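Local coordinates for protein hypothetical bacterial 6-phosphogluconolactonase (Bacteroides fragilis, PDB 3SCY) that is a putative 6-phosphogluconolactonase with a seven-bladed beta-propeller fold, and so probably hydrolyses 6-phosphogluconolactone to 6-phosphogluconate, at residues Lys27-Phe32 and Ala47-Pro52; Met16-Tyr21 and Ile349-Pro354; Phe63-Asn68 and Val77-Phe82; Tyr54-Ala59 and Cys356-Asp361. One frame throughout, in Å; residues are numbered along the deposited sequence.

Contact 1 of 4, residues Lys27-Phe32 and Ala47-Pro52; sequences KGIYTF and AEVANP
Ile29 sends its side chain into the corner formed by Ala47, Val49 and Pro52. Its CG1 lies alongside the proline ring, 3.7 Å from Pro52 CB, and the two side chains run past one another in opposite senses. CD1, at the end of the extended ethyl arm, meets the CG2 branch of Val49 at 3.9 Å, in one of the two conformers of that valine. Because chi1 of Ile29 is -60°, CG1 stands beside the backbone N and faces Pro52, beyond the end of strand 41-48. Ala47, the direct cross-strand partner, meets the root of the side chain, Ile29 CB and Ala47 CB being 4.4 Å apart. The two strands, 28-35 and 41-48, form an antiparallel hairpin at one edge of a four-stranded propeller blade, and Ile29 also reaches Ser66 of the adjacent blade. Backbone bonds fix the register: Ala47 N donates to Ile29 O at 2.8 Å and Ile29 N to Ala47 O at 3.0 Å. Beyond this pair, Lys27 O accepts both Val49 N and, at 3.2 Å, the CA-H of Glu48. Gly28 has no side chain to hold the loop off, and its CA comes within 3.2 Å of Val49 O. At the solvent-exposed end, in the Lys27 conformer described, a bend at chi4 (-78°) brings Lys27 NZ to 3.5 Å from Glu48 OE2, a long salt bridge. Two waters reinforce it, each donating to OE2 and accepting from NZ, one of the NZ bonds being weak. At the other end of Lys27, its backbone N donates almost straight to Tyr30 OH.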
loop_
_atom_site.group_PDB
_atom_site.type_symbol
_atom_site.label_atom_id
_atom_site.label_comp_id
_atom_site.label_asym_id
_atom_site.label_seq_id
_atom_site.Cartn_x
_atom_site.Cartn_y
_atom_site.Cartn_z
ATOM N N LYS A 27 -9.891 6.838 16.682
ATOM C CA LYS A 27 -8.800 6.999 17.647
ATOM C C LYS A 27 -7.446 6.849 16.956
ATOM O O LYS A 27 -6.444 7.378 17.428
ATOM C CB LYS A 27 -8.891 5.977 18.795
ATOM C CG LYS A 27 -9.995 6.243 19.809
ATOM C CD LYS A 27 -10.094 5.088 20.792
ATOM C CE LYS A 27 -11.222 5.246 21.777
ATOM N NZ LYS A 27 -10.884 6.202 22.864
ATOM N N GLY A 28 -7.426 6.101 15.855
ATOM C CA GLY A 28 -6.196 5.863 15.117
ATOM C C GLY A 28 -6.150 4.504 14.471
ATOM O O GLY A 28 -6.631 4.331 13.350
ATOM N N ILE A 29 -5.474 3.552 15.130
ATOM C CA ILE A 29 -5.340 2.189 14.570
ATOM C C ILE A 29 -6.275 1.260 15.302
ATOM O O ILE A 29 -6.281 1.252 16.533
ATOM C CB ILE A 29 -3.873 1.660 14.661
ATOM C CG1 ILE A 29 -2.913 2.572 13.891
ATOM C CG2 ILE A 29 -3.782 0.231 14.125
ATOM C CD1 ILE A 29 -1.430 2.274 14.164
ATOM N N TYR A 30 -6.984 0.424 14.553
ATOM C CA TYR A 30 -7.890 -0.559 15.120
ATOM C C TYR A 30 -7.417 -1.934 14.711
ATOM O O TYR A 30 -6.921 -2.118 13.588
ATOM C CB TYR A 30 -9.322 -0.308 14.647
ATOM C CG TYR A 30 -9.911 0.983 15.165
ATOM C CD1 TYR A 30 -9.722 2.180 14.478
ATOM C CD2 TYR A 30 -10.606 1.023 16.371
ATOM C CE1 TYR A 30 -10.222 3.382 14.974
ATOM C CE2 TYR A 30 -11.104 2.223 16.882
ATOM C CZ TYR A 30 -10.932 3.395 16.162
ATOM O OH TYR A 30 -11.403 4.590 16.637
ATOM N N THR A 31 -7.539 -2.899 15.626
ATOM C CA THR A 31 -7.144 -4.273 15.334
ATOM C C THR A 31 -8.334 -5.209 15.513
ATOM O O THR A 31 -9.200 -4.968 16.362
ATOM C CB THR A 31 -5.966 -4.723 16.159
ATOM O OG1 THR A 31 -6.312 -4.641 17.536
ATOM C CG2 THR A 31 -4.700 -3.904 15.883
ATOM N N PHE A 32 -8.368 -6.257 14.687
ATOM C CA PHE A 32 -9.468 -7.230 14.632
ATOM C C PHE A 32 -8.960 -8.621 14.378
ATOM O O PHE A 32 -7.924 -8.793 13.742
ATOM C CB PHE A 32 -10.454 -6.878 13.464
ATOM C CG PHE A 32 -11.098 -5.511 13.517
ATOM C CD1 PHE A 32 -10.418 -4.385 13.062
ATOM C CD2 PHE A 32 -12.374 -5.347 14.036
ATOM C CE1 PHE A 32 -10.997 -3.120 13.138
ATOM C CE2 PHE A 32 -12.941 -4.072 14.154
ATOM C CZ PHE A 32 -12.253 -2.968 13.680
ATOM N N ALA A 47 -5.349 1.730 19.078
ATOM C CA ALA A 47 -4.238 2.564 19.513
ATOM C C ALA A 47 -4.510 3.995 19.112
ATOM O O ALA A 47 -4.880 4.252 17.960
ATOM C CB ALA A 47 -2.922 2.075 18.905
ATOM N N GLU A 48 -4.365 4.920 20.065
ATOM C CA GLU A 48 -4.513 6.348 19.814
ATOM C C GLU A 48 -3.261 6.817 19.090
ATOM O O GLU A 48 -2.156 6.796 19.648
ATOM C CB GLU A 48 -4.755 7.131 21.105
ATOM C CG GLU A 48 -6.173 6.944 21.603
ATOM C CD GLU A 48 -6.801 8.088 22.372
ATOM O OE1 GLU A 48 -6.285 9.227 22.307
ATOM O OE2 GLU A 48 -7.842 7.844 23.020
ATOM N N VAL A 49 -3.444 7.163 17.813
ATOM C CA VAL A 49 -2.392 7.580 16.869
ATOM C C VAL A 49 -3.004 8.573 15.897
ATOM O O VAL A 49 -4.073 8.292 15.394
ATOM C CB VAL A 49 -1.782 6.384 16.070
ATOM C CG1 VAL A 49 -0.432 6.765 15.474
ATOM C CG2 VAL A 49 -1.668 5.110 16.898
ATOM N N ALA A 50 -2.329 9.682 15.600
ATOM C CA ALA A 50 -2.876 10.668 14.672
ATOM C C ALA A 50 -2.615 10.316 13.218
ATOM O O ALA A 50 -1.489 9.980 12.856
ATOM C CB ALA A 50 -2.297 12.023 14.991
ATOM N N ASN A 51 -3.693 10.355 12.385
ATOM C CA ASN A 51 -3.682 10.074 10.945
ATOM C C ASN A 51 -2.736 8.917 10.544
ATOM O O ASN A 51 -1.863 9.096 9.681
ATOM C CB ASN A 51 -3.349 11.312 10.130
ATOM C CG ASN A 51 -4.482 12.286 10.089
ATOM O OD1 ASN A 51 -5.637 11.931 10.304
ATOM N ND2 ASN A 51 -4.141 13.559 10.006
ATOM N N PRO A 52 -2.939 7.712 11.117
ATOM C CA PRO A 52 -2.142 6.550 10.684
ATOM C C PRO A 52 -2.735 5.973 9.380
ATOM O O PRO A 52 -3.358 4.899 9.368
ATOM C CB PRO A 52 -2.283 5.599 11.872
ATOM C CG PRO A 52 -3.668 5.862 12.393
ATOM C CD PRO A 52 -3.943 7.330 12.144
HETATM O O HOH W 1 -7.903 5.506 24.156
HETATM O O HOH W 2 -10.373 8.749 23.642
#

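Contact 2 of 4, residues Met16-Tyr21 and Ile349-Pro354; sequences MLVGTY and IKVDKP
Met16, Val18 and Thr20 make a buried, mainly apolar contact with 349-354 at the junction of two propeller blades, where the chain leaves strand 342-350 of one blade and enters strand 354-360 of the next. Met16, a selenomethionine, meets Ile349 tip to tip, CE lying 3.8 Å from Ile349 CD1; the bend at chi3 (74°) aims this methyl group. Val18 uses a single branch, CG1, for two partners: it touches Val351 CG1 at 4.0 Å and Pro354 CB at 3.9 Å, the valine and proline lying side by side. Thr20 lays CG2 across Val351 at about a right angle, 3.8 Å from its CG1, while its OG1 is bonded to Gly28 O and Ser26 OG. Thr20 and Pro354 form an antiparallel non-hydrogen-bonded pair, and beside it Tyr21 N donates to Lys353 O over 3.2 Å. Lys353 folds its aliphatic chain past Tyr21 CB and bends at chi4 to bring NZ to Asp352 OD2, 3.1 Å away, on the syn side of the carboxylate but out of its plane. A water links that same OD2 to Tyr21 O. Around this core, Phe32 of strand 28-35 packs on Val18, Ile349 and Val351, Ile330 of strand 329-335 touches Met16, Val18 and Val351, and strand 354-360 pairs with 13-20.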
loop_
_atom_site.group_PDB
_atom_site.type_symbol
_atom_site.label_atom_id
_atom_site.label_comp_id
_atom_site.label_asym_id
_atom_site.label_seq_id
_atom_site.Cartn_x
_atom_site.Cartn_y
_atom_site.Cartn_z
HETATM N N MSE A 16 -5.912 -8.492 11.812
HETATM C CA MSE A 16 -5.994 -7.402 10.855
HETATM C C MSE A 16 -5.731 -6.065 11.555
HETATM O O MSE A 16 -6.316 -5.781 12.601
HETATM C CB MSE A 16 -7.369 -7.401 10.178
HETATM C CG MSE A 16 -7.524 -6.267 9.158
HETATM SE SE MSE A 16 -9.137 -6.460 8.127
HETATM C CE MSE A 16 -10.279 -5.983 9.316
ATOM N N LEU A 17 -4.917 -5.244 10.928
ATOM C CA LEU A 17 -4.603 -3.882 11.327
ATOM C C LEU A 17 -5.376 -2.954 10.423
ATOM O O LEU A 17 -5.389 -3.147 9.199
ATOM C CB LEU A 17 -3.101 -3.624 11.175
ATOM C CG LEU A 17 -2.161 -4.482 12.041
ATOM C CD1 LEU A 17 -0.737 -4.506 11.428
ATOM C CD2 LEU A 17 -1.989 -3.845 13.429
ATOM N N VAL A 18 -6.010 -1.928 11.006
ATOM C CA VAL A 18 -6.765 -0.957 10.231
ATOM C C VAL A 18 -6.260 0.439 10.540
ATOM O O VAL A 18 -6.402 0.901 11.676
ATOM C CB VAL A 18 -8.280 -1.052 10.503
ATOM C CG1 VAL A 18 -9.050 -0.010 9.680
ATOM C CG2 VAL A 18 -8.791 -2.469 10.217
ATOM N N GLY A 19 -5.706 1.088 9.521
ATOM C CA GLY A 19 -5.297 2.489 9.590
ATOM C C GLY A 19 -6.472 3.357 9.155
ATOM O O GLY A 19 -7.327 2.931 8.367
ATOM N N THR A 20 -6.522 4.584 9.673
ATOM C CA THR A 20 -7.601 5.545 9.437
ATOM C C THR A 20 -7.128 6.977 9.365
ATOM O O THR A 20 -5.973 7.273 9.658
ATOM C CB THR A 20 -8.570 5.493 10.650
ATOM O OG1 THR A 20 -7.922 6.046 11.813
ATOM C CG2 THR A 20 -9.111 4.079 10.948
ATOM N N TYR A 21 -8.054 7.879 9.018
ATOM C CA TYR A 21 -7.855 9.314 9.215
ATOM C C TYR A 21 -8.562 9.649 10.515
ATOM O O TYR A 21 -9.643 9.114 10.790
ATOM C CB TYR A 21 -8.376 10.134 8.045
ATOM C CG TYR A 21 -7.441 10.096 6.861
ATOM C CD1 TYR A 21 -6.185 10.688 6.921
ATOM C CD2 TYR A 21 -7.795 9.434 5.692
ATOM C CE1 TYR A 21 -5.323 10.666 5.827
ATOM C CE2 TYR A 21 -6.949 9.418 4.586
ATOM C CZ TYR A 21 -5.703 10.013 4.666
ATOM O OH TYR A 21 -4.861 9.959 3.575
ATOM N N ILE A 349 -17.672 -4.273 8.668
ATOM C CA ILE A 349 -16.995 -3.905 9.913
ATOM C C ILE A 349 -17.062 -2.387 10.037
ATOM O O ILE A 349 -16.549 -1.682 9.159
ATOM C CB ILE A 349 -15.529 -4.431 9.935
ATOM C CG1 ILE A 349 -15.462 -5.969 9.687
ATOM C CG2 ILE A 349 -14.855 -4.038 11.251
ATOM C CD1 ILE A 349 -14.037 -6.557 9.352
ATOM N N LYS A 350 -17.675 -1.881 11.121
ATOM C CA LYS A 350 -17.810 -0.442 11.356
ATOM C C LYS A 350 -16.509 0.124 11.873
ATOM O O LYS A 350 -15.981 -0.368 12.868
ATOM C CB LYS A 350 -18.958 -0.130 12.350
ATOM N N VAL A 351 -15.942 1.094 11.138
ATOM C CA VAL A 351 -14.687 1.804 11.476
ATOM C C VAL A 351 -14.800 3.208 10.906
ATOM O O VAL A 351 -15.205 3.326 9.758
ATOM C CB VAL A 351 -13.384 1.111 10.943
ATOM C CG1 VAL A 351 -12.130 1.837 11.423
ATOM C CG2 VAL A 351 -13.303 -0.360 11.308
ATOM N N ASP A 352 -14.405 4.267 11.640
ATOM C CA ASP A 352 -14.467 5.602 11.042
ATOM C C ASP A 352 -13.261 5.823 10.141
ATOM O O ASP A 352 -12.117 5.576 10.552
ATOM C CB ASP A 352 -14.565 6.733 12.091
ATOM C CG ASP A 352 -15.230 8.008 11.569
ATOM O OD1 ASP A 352 -16.420 7.944 11.178
ATOM O OD2 ASP A 352 -14.571 9.075 11.574
ATOM N N LYS A 353 -13.533 6.239 8.889
ATOM C CA LYS A 353 -12.532 6.612 7.874
ATOM C C LYS A 353 -11.408 5.567 7.718
ATOM O O LYS A 353 -10.228 5.940 7.782
ATOM C CB LYS A 353 -11.945 8.004 8.176
ATOM C CG LYS A 353 -13.023 9.078 8.247
ATOM C CD LYS A 353 -12.459 10.481 8.262
ATOM C CE LYS A 353 -13.576 11.512 8.283
ATOM N NZ LYS A 353 -14.435 11.395 9.485
ATOM N N PRO A 354 -11.745 4.268 7.479
ATOM C CA PRO A 354 -10.691 3.268 7.279
ATOM C C PRO A 354 -10.015 3.470 5.945
ATOM O O PRO A 354 -10.717 3.670 4.927
ATOM C CB PRO A 354 -11.435 1.933 7.330
ATOM C CG PRO A 354 -12.832 2.271 6.795
ATOM C CD PRO A 354 -13.100 3.676 7.328
HETATM O O HOH W 3 -11.911 9.927 12.007
#

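Contact 3 of 4, residues Phe63-Asn68 and Val77-Phe82; sequences FVYSVN and VSAFAF
Phe80 turns one edge of its ring to strand 63-68, and each step along that side meets an atom of the strand. CB sits 3.7 Å from Val64 O, and CG is a little farther off. CD1 then comes to 3.4 Å from the same Val64 O, which lies at the ring edge, near the ring plane. CE1 reaches Ser66 OG, also at the edge, in one of the two serine conformers; this hydroxyl is hydrogen-bonded to Val67 O. The far end of the ring touches Val49, in the loop that follows strand 41-48. The first torsion (chi1 -56°), with CG beside the backbone N, runs the ring edge past Val64 O to Ser66. Phe80 N donates to Val64 O at 2.8 Å. The reciprocal bond runs from Val64 N to Phe80 O, and Ser66 and Ser78 form a second hydrogen-bonded pair, with both N-H to O bonds made, so strands 63-68 and 76-83 make a regular antiparallel beta hairpin, the middle two strands of a four-stranded propeller blade. On the face of the sheet that carries Val64 and Phe80, the Val64 and Phe82 side chains cross obliquely, Val64 CG2 lying 3.7 Å from Phe82 CB, and both touch Leu17 of the neighbouring blade. The opposite face carries Tyr65, whose CE1 lies 3.5 Å from Ala79 CB; its hydroxyl is hydrogen-bonded to Gly131 O. Val77 CG1 comes within 3.3 Å of Ser66 O.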
loop_
_atom_site.group_PDB
_atom_site.type_symbol
_atom_site.label_atom_id
_atom_site.label_comp_id
_atom_site.label_asym_id
_atom_site.label_seq_id
_atom_site.Cartn_x
_atom_site.Cartn_y
_atom_site.Cartn_z
ATOM N N PHE A 63 6.434 -6.030 15.273
ATOM C CA PHE A 63 6.401 -4.572 15.245
ATOM C C PHE A 63 5.468 -4.089 14.193
ATOM O O PHE A 63 5.170 -4.794 13.225
ATOM C CB PHE A 63 7.803 -3.979 14.990
ATOM C CG PHE A 63 8.815 -4.411 16.020
ATOM C CD1 PHE A 63 8.870 -3.793 17.270
ATOM C CD2 PHE A 63 9.646 -5.495 15.782
ATOM C CE1 PHE A 63 9.763 -4.242 18.251
ATOM C CE2 PHE A 63 10.545 -5.940 16.762
ATOM C CZ PHE A 63 10.560 -5.340 18.001
ATOM N N VAL A 64 4.939 -2.883 14.406
ATOM C CA VAL A 64 4.103 -2.213 13.432
ATOM C C VAL A 64 4.646 -0.801 13.252
ATOM O O VAL A 64 5.023 -0.152 14.245
ATOM C CB VAL A 64 2.605 -2.220 13.823
ATOM C CG1 VAL A 64 1.766 -1.262 12.961
ATOM C CG2 VAL A 64 2.057 -3.640 13.723
ATOM N N TYR A 65 4.670 -0.324 12.003
ATOM C CA TYR A 65 5.117 1.035 11.731
ATOM C C TYR A 65 4.036 1.737 10.997
ATOM O O TYR A 65 3.465 1.177 10.067
ATOM C CB TYR A 65 6.430 1.055 10.925
ATOM C CG TYR A 65 7.523 0.291 11.630
ATOM C CD1 TYR A 65 8.319 0.904 12.593
ATOM C CD2 TYR A 65 7.712 -1.068 11.394
ATOM C CE1 TYR A 65 9.298 0.186 13.287
ATOM C CE2 TYR A 65 8.651 -1.802 12.116
ATOM C CZ TYR A 65 9.452 -1.168 13.057
ATOM O OH TYR A 65 10.403 -1.866 13.755
ATOM N N SER A 66 3.707 2.963 11.417
ATOM C CA SER A 66 2.661 3.707 10.737
ATOM C C SER A 66 3.133 5.079 10.370
ATOM O O SER A 66 3.960 5.656 11.065
ATOM C CB SER A 66 1.410 3.809 11.611
ATOM O OG SER A 66 1.473 4.872 12.552
ATOM N N VAL A 67 2.549 5.637 9.316
ATOM C CA VAL A 67 2.816 7.032 9.028
ATOM C C VAL A 67 1.948 7.828 10.010
ATOM O O VAL A 67 1.047 7.260 10.663
ATOM C CB VAL A 67 2.498 7.440 7.572
ATOM C CG1 VAL A 67 3.329 6.642 6.577
ATOM C CG2 VAL A 67 0.987 7.336 7.271
ATOM N N ASN A 68 2.233 9.134 10.127
ATOM C CA ASN A 68 1.382 10.134 10.788
ATOM C C ASN A 68 1.230 11.169 9.694
ATOM O O ASN A 68 2.153 11.965 9.478
ATOM C CB ASN A 68 1.992 10.664 12.096
ATOM C CG ASN A 68 2.212 9.559 13.102
ATOM O OD1 ASN A 68 1.272 9.058 13.729
ATOM N ND2 ASN A 68 3.447 9.103 13.233
ATOM N N VAL A 77 6.640 9.128 11.490
ATOM C CA VAL A 77 6.429 7.680 11.509
ATOM C C VAL A 77 6.423 7.245 12.952
ATOM O O VAL A 77 7.264 7.710 13.729
ATOM C CB VAL A 77 7.458 6.891 10.675
ATOM C CG1 VAL A 77 7.248 5.377 10.819
ATOM C CG2 VAL A 77 7.357 7.301 9.216
ATOM N N SER A 78 5.483 6.365 13.316
ATOM C CA SER A 78 5.394 5.817 14.664
ATOM C C SER A 78 5.763 4.351 14.618
ATOM O O SER A 78 5.347 3.662 13.682
ATOM C CB SER A 78 3.971 5.972 15.198
ATOM O OG SER A 78 3.593 7.338 15.264
ATOM N N ALA A 79 6.506 3.880 15.617
ATOM C CA ALA A 79 6.907 2.488 15.752
ATOM C C ALA A 79 6.245 1.900 16.967
ATOM O O ALA A 79 6.283 2.513 18.042
ATOM C CB ALA A 79 8.420 2.398 15.892
ATOM N N PHE A 80 5.679 0.704 16.827
ATOM C CA PHE A 80 4.971 0.025 17.905
ATOM C C PHE A 80 5.427 -1.398 18.095
ATOM O O PHE A 80 5.713 -2.077 17.101
ATOM C CB PHE A 80 3.463 -0.068 17.570
ATOM C CG PHE A 80 2.751 1.222 17.271
ATOM C CD1 PHE A 80 2.780 1.769 15.993
ATOM C CD2 PHE A 80 2.020 1.876 18.264
ATOM C CE1 PHE A 80 2.116 2.951 15.707
ATOM C CE2 PHE A 80 1.371 3.076 17.984
ATOM C CZ PHE A 80 1.438 3.609 16.713
ATOM N N ALA A 81 5.429 -1.881 19.340
ATOM C CA ALA A 81 5.555 -3.311 19.582
ATOM C C ALA A 81 4.159 -3.902 19.373
ATOM O O ALA A 81 3.162 -3.319 19.837
ATOM C CB ALA A 81 6.042 -3.586 20.987
ATOM N N PHE A 82 4.073 -5.010 18.657
ATOM C CA PHE A 82 2.782 -5.622 18.352
ATOM C C PHE A 82 2.681 -7.012 18.920
ATOM O O PHE A 82 3.618 -7.805 18.847
ATOM C CB PHE A 82 2.559 -5.648 16.818
ATOM C CG PHE A 82 1.191 -6.145 16.402
ATOM C CD1 PHE A 82 0.037 -5.505 16.845
ATOM C CD2 PHE A 82 1.060 -7.197 15.510
ATOM C CE1 PHE A 82 -1.225 -5.950 16.449
ATOM C CE2 PHE A 82 -0.201 -7.633 15.102
ATOM C CZ PHE A 82 -1.333 -7.008 15.577
#

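Contact 4 of 4, residues Tyr54-Ala59 and Cys356-Asp361; sequences YLIPSA and CLKFVD
The Tyr54 ring receives Cys356 SG over one face, the sulfur lying 3.8 Å from the ring centroid and only 13° off the normal, a sulfur-aromatic contact; the ring also stacks with Tyr104. This joins the innermost strands of two adjacent propeller blades, 55-57 and 354-360, which run nearly parallel (5°) with segment axes 7.4 Å apart and are held together by side chains. The Cys356 sulfur has a second role, accepting the N-H of Leu55 at 3.6 Å, and the same sulfur also packs against Leu55 CG. Lys358 crosses the tyrosine at about a right angle: NZ donates to Tyr54 OH at 3.0 Å, and CE comes close to CZ and CE2. The bend at chi2 (-71°) swings the otherwise extended end of Lys358 to the Tyr54 hydroxyl. The Lys358 and Leu55 side chains run in opposite senses, with Lys358 CG 3.8 Å from Leu55 CD1. Leu55 O, buried here without a hydrogen-bond partner, has Lys358 CG 3.3 Å away, so the aliphatic part of the lysine seals a polar atom that its ammonium group does not bind. Farther along, Pro57 and Val360 point in opposite senses, with Pro57 CB 3.6 Å from Val360 CG2.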
loop_
_atom_site.group_PDB
_atom_site.type_symbol
_atom_site.label_atom_id
_atom_site.label_comp_id
_atom_site.label_asym_id
_atom_site.label_seq_id
_atom_site.Cartn_x
_atom_site.Cartn_y
_atom_site.Cartn_z
ATOM N N TYR A 54 -1.465 4.849 6.655
ATOM C CA TYR A 54 -0.793 3.692 6.100
ATOM C C TYR A 54 0.058 3.107 7.192
ATOM O O TYR A 54 0.670 3.839 7.977
ATOM C CB TYR A 54 0.054 4.031 4.833
ATOM C CG TYR A 54 0.086 2.870 3.866
ATOM C CD1 TYR A 54 -0.943 2.683 2.943
ATOM C CD2 TYR A 54 1.070 1.884 3.958
ATOM C CE1 TYR A 54 -1.008 1.540 2.149
ATOM C CE2 TYR A 54 1.025 0.742 3.145
ATOM C CZ TYR A 54 -0.019 0.582 2.246
ATOM O OH TYR A 54 -0.120 -0.534 1.434
ATOM N N LEU A 55 0.103 1.800 7.239
ATOM C CA LEU A 55 0.896 1.101 8.232
ATOM C C LEU A 55 1.337 -0.240 7.681
ATOM O O LEU A 55 0.758 -0.772 6.729
ATOM C CB LEU A 55 0.107 0.918 9.558
ATOM C CG LEU A 55 -1.312 0.330 9.476
ATOM C CD1 LEU A 55 -1.285 -1.168 9.321
ATOM C CD2 LEU A 55 -2.071 0.611 10.755
ATOM N N ILE A 56 2.358 -0.785 8.322
ATOM C CA ILE A 56 2.890 -2.087 7.954
ATOM C C ILE A 56 3.345 -2.832 9.153
ATOM O O ILE A 56 3.929 -2.253 10.061
ATOM C CB ILE A 56 4.090 -1.945 6.932
ATOM C CG1 ILE A 56 5.252 -1.083 7.462
ATOM C CG2 ILE A 56 3.615 -1.554 5.516
ATOM C CD1 ILE A 56 6.553 -1.350 6.683
ATOM N N PRO A 57 3.177 -4.159 9.141
ATOM C CA PRO A 57 3.816 -4.961 10.185
ATOM C C PRO A 57 5.252 -5.286 9.780
ATOM O O PRO A 57 5.559 -5.312 8.570
ATOM C CB PRO A 57 2.984 -6.243 10.198
ATOM C CG PRO A 57 2.504 -6.379 8.741
ATOM C CD PRO A 57 2.444 -4.988 8.146
ATOM N N SER A 58 6.114 -5.575 10.737
ATOM C CA SER A 58 7.423 -6.088 10.385
ATOM C C SER A 58 7.190 -7.532 9.862
ATOM O O SER A 58 6.122 -8.132 10.105
ATOM C CB SER A 58 8.338 -6.071 11.602
ATOM O OG SER A 58 7.772 -6.872 12.628
ATOM N N ALA A 59 8.181 -8.093 9.154
ATOM C CA ALA A 59 8.027 -9.435 8.589
ATOM C C ALA A 59 7.799 -10.518 9.666
ATOM O O ALA A 59 7.054 -11.459 9.396
ATOM C CB ALA A 59 9.245 -9.770 7.745
ATOM N N CYS A 356 -6.484 1.769 5.439
ATOM C CA CYS A 356 -5.360 0.856 5.250
ATOM C C CYS A 356 -5.654 -0.423 5.956
ATOM O O CYS A 356 -5.954 -0.381 7.136
ATOM C CB CYS A 356 -4.052 1.458 5.734
ATOM S SG CYS A 356 -2.622 0.395 5.403
ATOM N N LEU A 357 -5.579 -1.552 5.244
ATOM C CA LEU A 357 -5.804 -2.871 5.793
ATOM C C LEU A 357 -4.561 -3.698 5.631
ATOM O O LEU A 357 -3.990 -3.744 4.532
ATOM C CB LEU A 357 -6.966 -3.578 5.075
ATOM C CG LEU A 357 -8.279 -2.789 4.959
ATOM C CD1 LEU A 357 -9.323 -3.597 4.181
ATOM C CD2 LEU A 357 -8.821 -2.420 6.327
ATOM N N LYS A 358 -4.130 -4.350 6.712
ATOM C CA LYS A 358 -2.996 -5.265 6.660
ATOM C C LYS A 358 -3.260 -6.481 7.496
ATOM O O LYS A 358 -4.013 -6.394 8.466
ATOM C CB LYS A 358 -1.697 -4.592 7.171
ATOM C CG LYS A 358 -1.184 -3.444 6.297
ATOM C CD LYS A 358 -0.616 -3.901 4.959
ATOM C CE LYS A 358 -0.262 -2.699 4.131
ATOM N NZ LYS A 358 0.492 -3.093 2.902
ATOM N N PHE A 359 -2.669 -7.630 7.124
ATOM C CA PHE A 359 -2.804 -8.846 7.934
ATOM C C PHE A 359 -1.472 -9.265 8.499
ATOM O O PHE A 359 -0.434 -9.050 7.878
ATOM C CB PHE A 359 -3.351 -10.039 7.123
ATOM C CG PHE A 359 -4.783 -9.918 6.660
ATOM C CD1 PHE A 359 -5.817 -9.719 7.574
ATOM C CD2 PHE A 359 -5.115 -10.086 5.310
ATOM C CE1 PHE A 359 -7.136 -9.610 7.148
ATOM C CE2 PHE A 359 -6.439 -10.002 4.886
ATOM C CZ PHE A 359 -7.448 -9.784 5.806
ATOM N N VAL A 360 -1.519 -9.897 9.672
ATOM C CA VAL A 360 -0.435 -10.582 10.379
ATOM C C VAL A 360 -1.006 -12.006 10.595
ATOM O O VAL A 360 -2.126 -12.144 11.119
ATOM C CB VAL A 360 -0.019 -9.874 11.680
ATOM C CG1 VAL A 360 1.134 -10.611 12.375
ATOM C CG2 VAL A 360 0.342 -8.422 11.425
ATOM N N ASP A 361 -0.320 -13.030 10.044
ATOM C CA ASP A 361 -0.767 -14.438 10.064
ATOM C C ASP A 361 -0.880 -14.993 11.488
ATOM O O ASP A 361 0.054 -14.769 12.291
ATOM C CB ASP A 361 0.189 -15.323 9.238
ATOM O OXT ASP A 361 -1.890 -15.672 11.783
#

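How the contacts relate
Contacts 1 and 3 are local hairpins in successive blades, built on backbone hydrogen bonds, whereas contacts 2 and 4 join N-terminal and C-terminal parts of the chain and rely chiefly on side chains. Contacts 1, 2 and 4 all reach the blade that contains both 13-20 and 354-360, where the C-terminal strand completes the N-terminal sheet and closes the propeller ring. The centre of contact 4 lies about 10 Å from the centre of the chain, that of contact 1 about 17 Å; the former mixes sulfur, aromatic and lysine chemistry, the latter ends in a water-bridged salt bridge. Contacts 2 and 3 are buried, contacts 1 and 4 partly buried. Leu17 N of contact 2 probably bonds Lys358 O of contact 4.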